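Local coordinates for cyclase (Uncultured organism, PDB 5IBZ), which probably hydrolyses arylformamides as a member of the cyclase family, and binds acetylphosphate in a pocket, at residues B[56-64]-B[207-218]; B[159-167]-B[285-293]. One frame throughout, in Å; residues are numbered along the deposited sequence.

From the N terminus the chain meets 56-64, 159-167, 207-218 and 285-293 in turn, so the two contacts cross rather than nest. Contact 1 closes a loop of 142 residues, bringing the irregular run after strand 52-54 to the turn that leads into helix 215-223. Contact 2 closes one of 117 residues and lays helix 286-295 across strand 158-163 of the mixed sheet. With centres about 20 Å apart, they still touch, E208 OE2 of contact 1 packing 3.3 Å from E286 CB of contact 2. R203, on the neighbouring strand 199-203, also joins them through salt bridges to E208 and to D163.

Contact 1: residues B[56-64]-B[207-218]; sequences AIPIDSNGP and VESWYDLDPVGR
P64 and W210 bring their CA atoms to 6.9 Å and G63 and Y211 theirs to 7.2 Å, where the irregular loop 56-64 passes the type I turn W210-L213. W210 holds its CG anti to the backbone N (chi1 166°), which sets the indole between two neighbours. P64 lies over one face, its CD 3.7 Å from the centroid of the five-membered ring in a CH-pi contact, while R218 CG packs on the opposite face. In the ring plane, W210 NE1 gives N62 O a nearly straight bond (2.8 Å, 175°) on a lone pair. R218 NH1 adds a weak bond to that oxygen and a better one to N62 OD1 (2.9 Å), approaching from above the amide plane; R218 NE bonds to L213 O and NH2 to Y211 O, which fix the guanidinium. The Y211 ring has W210 CD1 over its face and N62 ND2 at its edge, and Y211 OH sits against I57 CB at 3.5 Å. Water 1 accepts from Y211 OH (2.7 Å) and donates to P58 O and D60 OD1. A leucine in place of W210 would probably cost N62 O its straight indole N-H bond and P64 its aromatic face. D60 OD1 accepts from N62 N in an Asx turn that shapes the loop, which follows strand 52-54 and packs on the beta turn ahead of helix 215-223, the P64 side chain about 11 Å from bound acetylphosphate.

Contact 2: residues B[159-167]-B[285-293]; sequences GVLVDIVRF and LEELAKDCA
L161 and A289 meet where strand and helix cross: CG of L161 is anti to its backbone N (chi1 173°), and this sends CD2 onto the helix surface, 3.6 Å from A289 CA and 3.9 Å from C292 SG. The other branch turns to the residue just before helix 286-293, CD1 lying 4.2 Å from L285 CD1. Two residues on from L161, D163 sets OD2 against the methyl of A289 (3.4 Å to CB). Strand 159-163 and helix 286-293 cross at 89° with axes 9.6 Å apart, a helix packed across the mixed sheet, and D163 N-caps helix 164-167 by accepting from R166 N at OD1. R166 comes back over its own cap: the extended chain carries NH1 to D163 OD2 in a salt bridge of 2.8 Å that lies in the guanidinium plane. One guanidinium face receives A293 CB, 3.9 Å from R166 NE, and NH1 rests on A289 CB. No direct hydrogen bond joins the segments; instead water 3 donates to both D163 OD2 and A289 O, and water 4 accepts from R166 NH1 and donates to E286 O.

Contact 1: residues B[56-64]-B[207-218]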
loop_
_atom_site.group_PDB
_atom_site.type_symbol
_atom_site.label_atom_id
_atom_site.label_comp_id
_atom_site.label_asym_id
_atom_site.label_seq_id
_atom_site.Cartn_x
_atom_site.Cartn_y
_atom_site.Cartn_z
ATOM N N ALA B 56 -3.188 19.095 13.303
ATOM C CA ALA B 56 -3.369 18.111 12.241
ATOM C C ALA B 56 -4.830 17.834 11.920
ATOM O O ALA B 56 -5.694 17.868 12.798
ATOM C CB ALA B 56 -2.684 16.808 12.621
ATOM N N ILE B 57 -5.081 17.511 10.664
ATOM C CA ILE B 57 -6.340 16.858 10.294
ATOM C C ILE B 57 -6.200 15.356 10.543
ATOM O O ILE B 57 -5.089 14.817 10.607
ATOM C CB ILE B 57 -6.741 17.113 8.832
ATOM C CG1 ILE B 57 -5.702 16.597 7.833
ATOM C CG2 ILE B 57 -7.009 18.581 8.616
ATOM C CD1 ILE B 57 -6.295 16.352 6.435
ATOM N N PRO B 58 -7.333 14.667 10.671
ATOM C CA PRO B 58 -7.219 13.215 10.836
ATOM C C PRO B 58 -6.664 12.545 9.596
ATOM O O PRO B 58 -7.065 12.903 8.466
ATOM C CB PRO B 58 -8.658 12.767 11.116
ATOM C CG PRO B 58 -9.523 13.878 10.643
ATOM C CD PRO B 58 -8.711 15.146 10.782
ATOM N N ILE B 59 -5.760 11.593 9.810
ATOM C CA ILE B 59 -5.276 10.729 8.736
ATOM C C ILE B 59 -6.300 9.625 8.527
ATOM O O ILE B 59 -6.397 8.686 9.328
ATOM C CB ILE B 59 -3.916 10.132 9.043
ATOM C CG1 ILE B 59 -2.882 11.259 9.232
ATOM C CG2 ILE B 59 -3.486 9.169 7.931
ATOM C CD1 ILE B 59 -1.489 10.816 9.526
ATOM N N ASP B 60 -7.048 9.757 7.446
ATOM C CA ASP B 60 -8.079 8.814 7.072
ATOM C C ASP B 60 -8.370 9.046 5.593
ATOM O O ASP B 60 -7.644 9.809 4.939
ATOM C CB ASP B 60 -9.334 8.939 7.960
ATOM C CG ASP B 60 -10.029 10.300 7.866
ATOM O OD1 ASP B 60 -9.971 10.958 6.809
ATOM O OD2 ASP B 60 -10.648 10.703 8.879
ATOM N N SER B 61 -9.397 8.399 5.039
ATOM C CA SER B 61 -9.636 8.480 3.608
ATOM C C SER B 61 -10.649 9.571 3.249
ATOM O O SER B 61 -11.064 9.687 2.087
ATOM C CB SER B 61 -10.118 7.122 3.080
ATOM O OG SER B 61 -9.145 6.120 3.355
ATOM N N ASN B 62 -10.984 10.394 4.240
ATOM C CA ASN B 62 -12.074 11.369 4.158
ATOM C C ASN B 62 -11.601 12.821 3.954
ATOM O O ASN B 62 -12.410 13.734 3.747
ATOM C CB ASN B 62 -12.905 11.270 5.446
ATOM C CG ASN B 62 -14.199 12.053 5.382
ATOM O OD1 ASN B 62 -14.892 12.056 4.365
ATOM N ND2 ASN B 62 -14.527 12.735 6.484
ATOM N N GLY B 63 -10.292 13.026 4.014
ATOM C CA GLY B 63 -9.719 14.359 4.005
ATOM C C GLY B 63 -9.420 14.916 2.619
ATOM O O GLY B 63 -9.535 14.219 1.603
ATOM N N PRO B 64 -9.062 16.201 2.557
ATOM C CA PRO B 64 -8.712 16.777 1.272
ATOM C C PRO B 64 -7.327 16.304 0.861
ATOM O O PRO B 64 -6.402 16.255 1.681
ATOM C CB PRO B 64 -8.742 18.275 1.533
ATOM C CG PRO B 64 -8.344 18.373 2.976
ATOM C CD PRO B 64 -8.907 17.161 3.661
ATOM N N VAL B 207 -9.582 24.723 4.769
ATOM C CA VAL B 207 -9.836 23.341 5.155
ATOM C C VAL B 207 -11.099 23.218 6.034
ATOM O O VAL B 207 -11.711 22.140 6.116
ATOM C CB VAL B 207 -8.605 22.725 5.879
ATOM C CG1 VAL B 207 -8.379 23.385 7.215
ATOM C CG2 VAL B 207 -8.748 21.237 6.034
ATOM N N GLU B 208 -11.537 24.326 6.628
ATOM C CA GLU B 208 -12.718 24.312 7.501
ATOM C C GLU B 208 -14.011 24.167 6.710
ATOM O O GLU B 208 -15.091 23.983 7.297
ATOM C CB GLU B 208 -12.760 25.585 8.355
ATOM C CG GLU B 208 -11.573 25.687 9.302
ATOM C CD GLU B 208 -11.425 27.052 9.998
ATOM O OE1 GLU B 208 -12.390 27.853 9.993
ATOM O OE2 GLU B 208 -10.336 27.286 10.569
ATOM N N SER B 209 -13.902 24.254 5.390
ATOM C CA SER B 209 -15.061 24.108 4.515
ATOM C C SER B 209 -15.158 22.729 3.859
ATOM O O SER B 209 -16.159 22.425 3.225
ATOM C CB SER B 209 -15.044 25.193 3.425
ATOM O OG SER B 209 -14.022 24.993 2.441
ATOM N N TRP B 210 -14.152 21.883 4.038
ATOM C CA TRP B 210 -14.078 20.632 3.280
ATOM C C TRP B 210 -15.022 19.537 3.769
ATOM O O TRP B 210 -15.691 18.865 2.972
ATOM C CB TRP B 210 -12.640 20.099 3.321
ATOM C CG TRP B 210 -12.511 18.671 2.869
ATOM C CD1 TRP B 210 -12.493 17.549 3.655
ATOM C CD2 TRP B 210 -12.383 18.214 1.523
ATOM N NE1 TRP B 210 -12.362 16.431 2.879
ATOM C CE2 TRP B 210 -12.285 16.810 1.567
ATOM C CE3 TRP B 210 -12.343 18.855 0.284
ATOM C CZ2 TRP B 210 -12.162 16.042 0.421
ATOM C CZ3 TRP B 210 -12.216 18.094 -0.844
ATOM C CH2 TRP B 210 -12.122 16.698 -0.768
ATOM N N TYR B 211 -15.049 19.311 5.073
ATOM C CA TYR B 211 -15.633 18.067 5.588
ATOM C C TYR B 211 -17.152 17.967 5.434
ATOM O O TYR B 211 -17.680 16.859 5.304
ATOM C CB TYR B 211 -15.196 17.890 7.041
ATOM C CG TYR B 211 -13.752 17.458 7.119
ATOM C CD1 TYR B 211 -13.402 16.131 6.922
ATOM C CD2 TYR B 211 -12.735 18.384 7.313
ATOM C CE1 TYR B 211 -12.080 15.722 6.964
ATOM C CE2 TYR B 211 -11.396 17.982 7.352
ATOM C CZ TYR B 211 -11.086 16.646 7.180
ATOM O OH TYR B 211 -9.761 16.211 7.209
ATOM N N ASP B 212 -17.843 19.096 5.345
ATOM C CA ASP B 212 -19.277 19.041 5.087
ATOM C C ASP B 212 -19.648 18.804 3.622
ATOM O O ASP B 212 -20.808 18.539 3.331
ATOM C CB ASP B 212 -19.947 20.326 5.550
ATOM C CG ASP B 212 -19.954 20.470 7.060
ATOM O OD1 ASP B 212 -19.845 19.434 7.755
ATOM O OD2 ASP B 212 -20.096 21.616 7.536
ATOM N N LEU B 213 -18.691 18.913 2.704
ATOM C CA LEU B 213 -18.973 18.719 1.275
ATOM C C LEU B 213 -19.354 17.276 0.921
ATOM O O LEU B 213 -18.763 16.319 1.438
ATOM C CB LEU B 213 -17.760 19.131 0.434
ATOM C CG LEU B 213 -17.330 20.592 0.561
ATOM C CD1 LEU B 213 -16.020 20.843 -0.135
ATOM C CD2 LEU B 213 -18.428 21.511 0.007
ATOM N N ASP B 214 -20.332 17.138 0.024
ATOM C CA ASP B 214 -20.706 15.846 -0.561
ATOM C C ASP B 214 -19.733 15.508 -1.706
ATOM O O ASP B 214 -18.841 16.276 -2.004
ATOM C CB ASP B 214 -22.142 15.873 -1.087
ATOM C CG ASP B 214 -22.213 16.282 -2.561
ATOM O OD1 ASP B 214 -21.786 17.436 -2.817
ATOM O OD2 ASP B 214 -22.657 15.453 -3.441
ATOM N N PRO B 215 -19.888 14.328 -2.329
ATOM C CA PRO B 215 -18.889 13.970 -3.338
ATOM C C PRO B 215 -18.776 14.949 -4.505
ATOM O O PRO B 215 -17.673 15.188 -4.984
ATOM C CB PRO B 215 -19.373 12.605 -3.818
ATOM C CG PRO B 215 -20.018 12.015 -2.612
ATOM C CD PRO B 215 -20.706 13.168 -1.928
ATOM N N VAL B 216 -19.891 15.511 -4.959
ATOM C CA VAL B 216 -19.825 16.496 -6.042
ATOM C C VAL B 216 -19.093 17.751 -5.567
ATOM O O VAL B 216 -18.198 18.263 -6.227
ATOM C CB VAL B 216 -21.232 16.844 -6.561
ATOM C CG1 VAL B 216 -21.204 18.107 -7.447
ATOM C CG2 VAL B 216 -21.830 15.648 -7.318
ATOM N N GLY B 217 -19.441 18.229 -4.389
ATOM C CA GLY B 217 -18.774 19.403 -3.862
ATOM C C GLY B 217 -17.274 19.219 -3.692
ATOM O O GLY B 217 -16.493 20.151 -3.886
ATOM N N ARG B 218 -16.864 18.019 -3.293
ATOM C CA ARG B 218 -15.450 17.708 -3.135
ATOM C C ARG B 218 -14.711 17.682 -4.469
ATOM O O ARG B 218 -13.535 18.034 -4.521
ATOM C CB ARG B 218 -15.287 16.370 -2.418
ATOM C CG ARG B 218 -15.681 16.459 -0.965
ATOM C CD ARG B 218 -15.615 15.138 -0.245
ATOM N NE ARG B 218 -16.021 15.326 1.141
ATOM C CZ ARG B 218 -15.551 14.646 2.178
ATOM N NH1 ARG B 218 -14.633 13.717 2.007
ATOM N NH2 ARG B 218 -15.996 14.921 3.397
HETATM O O HOH W 1 -9.195 13.616 7.042
HETATM O O HOH W 2 -16.847 14.526 6.533
#

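Contact 2: residues B[159-167]-B[285-293]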
loop_
_atom_site.group_PDB
_atom_site.type_symbol
_atom_site.label_atom_id
_atom_site.label_comp_id
_atom_site.label_asym_id
_atom_site.label_seq_id
_atom_site.Cartn_x
_atom_site.Cartn_y
_atom_site.Cartn_z
ATOM N N GLY B 159 6.630 29.265 16.960
ATOM C CA GLY B 159 5.627 29.396 15.919
ATOM C C GLY B 159 4.807 30.641 16.182
ATOM O O GLY B 159 4.649 31.065 17.332
ATOM N N VAL B 160 4.307 31.240 15.107
ATOM C CA VAL B 160 3.444 32.400 15.187
ATOM C C VAL B 160 2.254 32.188 14.254
ATOM O O VAL B 160 2.437 31.919 13.050
ATOM C CB VAL B 160 4.185 33.693 14.801
ATOM C CG1 VAL B 160 3.236 34.920 14.919
ATOM C CG2 VAL B 160 5.422 33.858 15.670
ATOM N N LEU B 161 1.052 32.277 14.822
ATOM C CA LEU B 161 -0.187 32.265 14.050
ATOM C C LEU B 161 -0.513 33.643 13.540
ATOM O O LEU B 161 -0.516 34.603 14.304
ATOM C CB LEU B 161 -1.364 31.766 14.892
ATOM C CG LEU B 161 -2.746 31.856 14.244
ATOM C CD1 LEU B 161 -2.871 30.880 13.100
ATOM C CD2 LEU B 161 -3.833 31.616 15.294
ATOM N N VAL B 162 -0.768 33.740 12.236
ATOM C CA VAL B 162 -1.391 34.933 11.697
ATOM C C VAL B 162 -2.776 34.543 11.160
ATOM O O VAL B 162 -2.912 33.762 10.205
ATOM C CB VAL B 162 -0.486 35.613 10.629
ATOM C CG1 VAL B 162 -0.194 34.709 9.435
ATOM C CG2 VAL B 162 -1.067 36.937 10.205
ATOM N N ASP B 163 -3.798 35.076 11.814
ATOM C CA ASP B 163 -5.176 34.708 11.526
ATOM C C ASP B 163 -5.722 35.666 10.494
ATOM O O ASP B 163 -6.334 36.677 10.809
ATOM C CB ASP B 163 -6.005 34.712 12.795
ATOM C CG ASP B 163 -7.368 34.062 12.610
ATOM O OD1 ASP B 163 -7.809 33.895 11.452
ATOM O OD2 ASP B 163 -7.995 33.743 13.654
ATOM N N ILE B 164 -5.483 35.344 9.238
ATOM C CA ILE B 164 -5.903 36.227 8.161
ATOM C C ILE B 164 -7.430 36.250 8.054
ATOM O O ILE B 164 -8.023 37.286 7.758
ATOM C CB ILE B 164 -5.258 35.807 6.829
ATOM C CG1 ILE B 164 -3.724 35.913 6.918
ATOM C CG2 ILE B 164 -5.766 36.685 5.694
ATOM C CD1 ILE B 164 -3.200 37.326 7.061
ATOM N N VAL B 165 -8.073 35.116 8.329
ATOM C CA VAL B 165 -9.538 35.049 8.328
ATOM C C VAL B 165 -10.106 36.110 9.286
ATOM O O VAL B 165 -10.977 36.903 8.901
ATOM C CB VAL B 165 -10.038 33.617 8.696
ATOM C CG1 VAL B 165 -11.523 33.597 8.969
ATOM C CG2 VAL B 165 -9.697 32.629 7.572
ATOM N N ARG B 166 -9.617 36.161 10.517
ATOM C CA ARG B 166 -10.167 37.128 11.474
ATOM C C ARG B 166 -9.763 38.563 11.122
ATOM O O ARG B 166 -10.533 39.496 11.338
ATOM C CB ARG B 166 -9.739 36.796 12.912
ATOM C CG ARG B 166 -10.641 35.769 13.577
ATOM C CD ARG B 166 -10.277 35.526 15.045
ATOM N NE ARG B 166 -11.269 34.656 15.682
ATOM C CZ ARG B 166 -11.271 33.324 15.607
ATOM N NH1 ARG B 166 -10.300 32.678 14.941
ATOM N NH2 ARG B 166 -12.237 32.626 16.209
ATOM N N PHE B 167 -8.555 38.737 10.594
ATOM C CA PHE B 167 -8.119 40.059 10.162
ATOM C C PHE B 167 -9.072 40.628 9.092
ATOM O O PHE B 167 -9.356 41.837 9.080
ATOM C CB PHE B 167 -6.684 39.999 9.624
ATOM C CG PHE B 167 -6.209 41.305 9.035
ATOM C CD1 PHE B 167 -6.050 42.411 9.840
ATOM C CD2 PHE B 167 -5.907 41.407 7.685
ATOM C CE1 PHE B 167 -5.618 43.608 9.307
ATOM C CE2 PHE B 167 -5.488 42.620 7.148
ATOM C CZ PHE B 167 -5.331 43.699 7.970
ATOM N N LEU B 285 -6.252 24.783 11.941
ATOM C CA LEU B 285 -5.944 25.921 12.791
ATOM C C LEU B 285 -7.136 26.515 13.526
ATOM O O LEU B 285 -6.987 27.504 14.241
ATOM C CB LEU B 285 -5.282 27.006 11.929
ATOM C CG LEU B 285 -3.989 26.550 11.238
ATOM C CD1 LEU B 285 -3.404 27.663 10.388
ATOM C CD2 LEU B 285 -2.963 26.050 12.241
ATOM N N GLU B 286 -8.320 25.935 13.340
ATOM C CA GLU B 286 -9.537 26.534 13.879
ATOM C C GLU B 286 -9.516 26.676 15.399
ATOM O O GLU B 286 -9.915 27.720 15.941
ATOM C CB GLU B 286 -10.769 25.718 13.468
ATOM C CG GLU B 286 -12.070 26.490 13.781
ATOM C CD GLU B 286 -13.342 25.806 13.308
ATOM O OE1 GLU B 286 -13.306 25.070 12.311
ATOM O OE2 GLU B 286 -14.399 26.031 13.936
ATOM N N GLU B 287 -9.102 25.639 16.115
ATOM C CA GLU B 287 -9.143 25.705 17.587
ATOM C C GLU B 287 -8.009 26.541 18.159
ATOM O O GLU B 287 -8.199 27.262 19.148
ATOM C CB GLU B 287 -9.122 24.303 18.197
ATOM C CG GLU B 287 -10.515 23.675 18.239
ATOM C CD GLU B 287 -11.162 23.565 16.867
ATOM O OE1 GLU B 287 -12.128 24.324 16.598
ATOM O OE2 GLU B 287 -10.712 22.717 16.060
ATOM N N LEU B 288 -6.825 26.436 17.565
ATOM C CA LEU B 288 -5.717 27.291 17.958
ATOM C C LEU B 288 -6.098 28.753 17.796
ATOM O O LEU B 288 -5.832 29.576 18.681
ATOM C CB LEU B 288 -4.460 26.990 17.139
ATOM C CG LEU B 288 -3.265 27.921 17.399
ATOM C CD1 LEU B 288 -2.717 27.772 18.824
ATOM C CD2 LEU B 288 -2.174 27.696 16.385
ATOM N N ALA B 289 -6.719 29.091 16.671
ATOM C CA ALA B 289 -7.040 30.485 16.402
ATOM C C ALA B 289 -8.089 31.012 17.393
ATOM O O ALA B 289 -8.000 32.161 17.845
ATOM C CB ALA B 289 -7.512 30.661 14.978
ATOM N N LYS B 290 -9.068 30.189 17.749
ATOM C CA LYS B 290 -10.039 30.594 18.761
ATOM C C LYS B 290 -9.352 30.870 20.089
ATOM O O LYS B 290 -9.667 31.851 20.770
ATOM C CB LYS B 290 -11.117 29.524 18.934
ATOM C CG LYS B 290 -12.297 29.943 19.801
ATOM C CD LYS B 290 -13.350 28.853 19.786
ATOM C CE LYS B 290 -14.516 29.169 20.709
ATOM N NZ LYS B 290 -14.965 30.585 20.591
ATOM N N ASP B 291 -8.404 30.015 20.453
ATOM C CA ASP B 291 -7.699 30.183 21.718
ATOM C C ASP B 291 -6.872 31.466 21.697
ATOM O O ASP B 291 -6.865 32.205 22.673
ATOM C CB ASP B 291 -6.821 28.964 22.017
ATOM C CG ASP B 291 -6.087 29.097 23.341
ATOM O OD1 ASP B 291 -6.743 28.899 24.378
ATOM O OD2 ASP B 291 -4.876 29.410 23.336
ATOM N N CYS B 292 -6.166 31.720 20.597
ATOM C CA CYS B 292 -5.353 32.941 20.492
ATOM C C CYS B 292 -6.215 34.210 20.534
ATOM O O CYS B 292 -5.796 35.232 21.079
ATOM C CB CYS B 292 -4.513 32.920 19.218
ATOM S SG CYS B 292 -3.239 31.621 19.184
ATOM N N ALA B 293 -7.418 34.158 19.969
ATOM C CA ALA B 293 -8.311 35.302 20.023
ATOM C C ALA B 293 -8.737 35.587 21.458
ATOM O O ALA B 293 -8.883 36.749 21.851
ATOM C CB ALA B 293 -9.537 35.084 19.123
HETATM O O HOH W 3 -7.146 34.236 16.205
HETATM O O HOH W 4 -11.317 30.021 14.957
#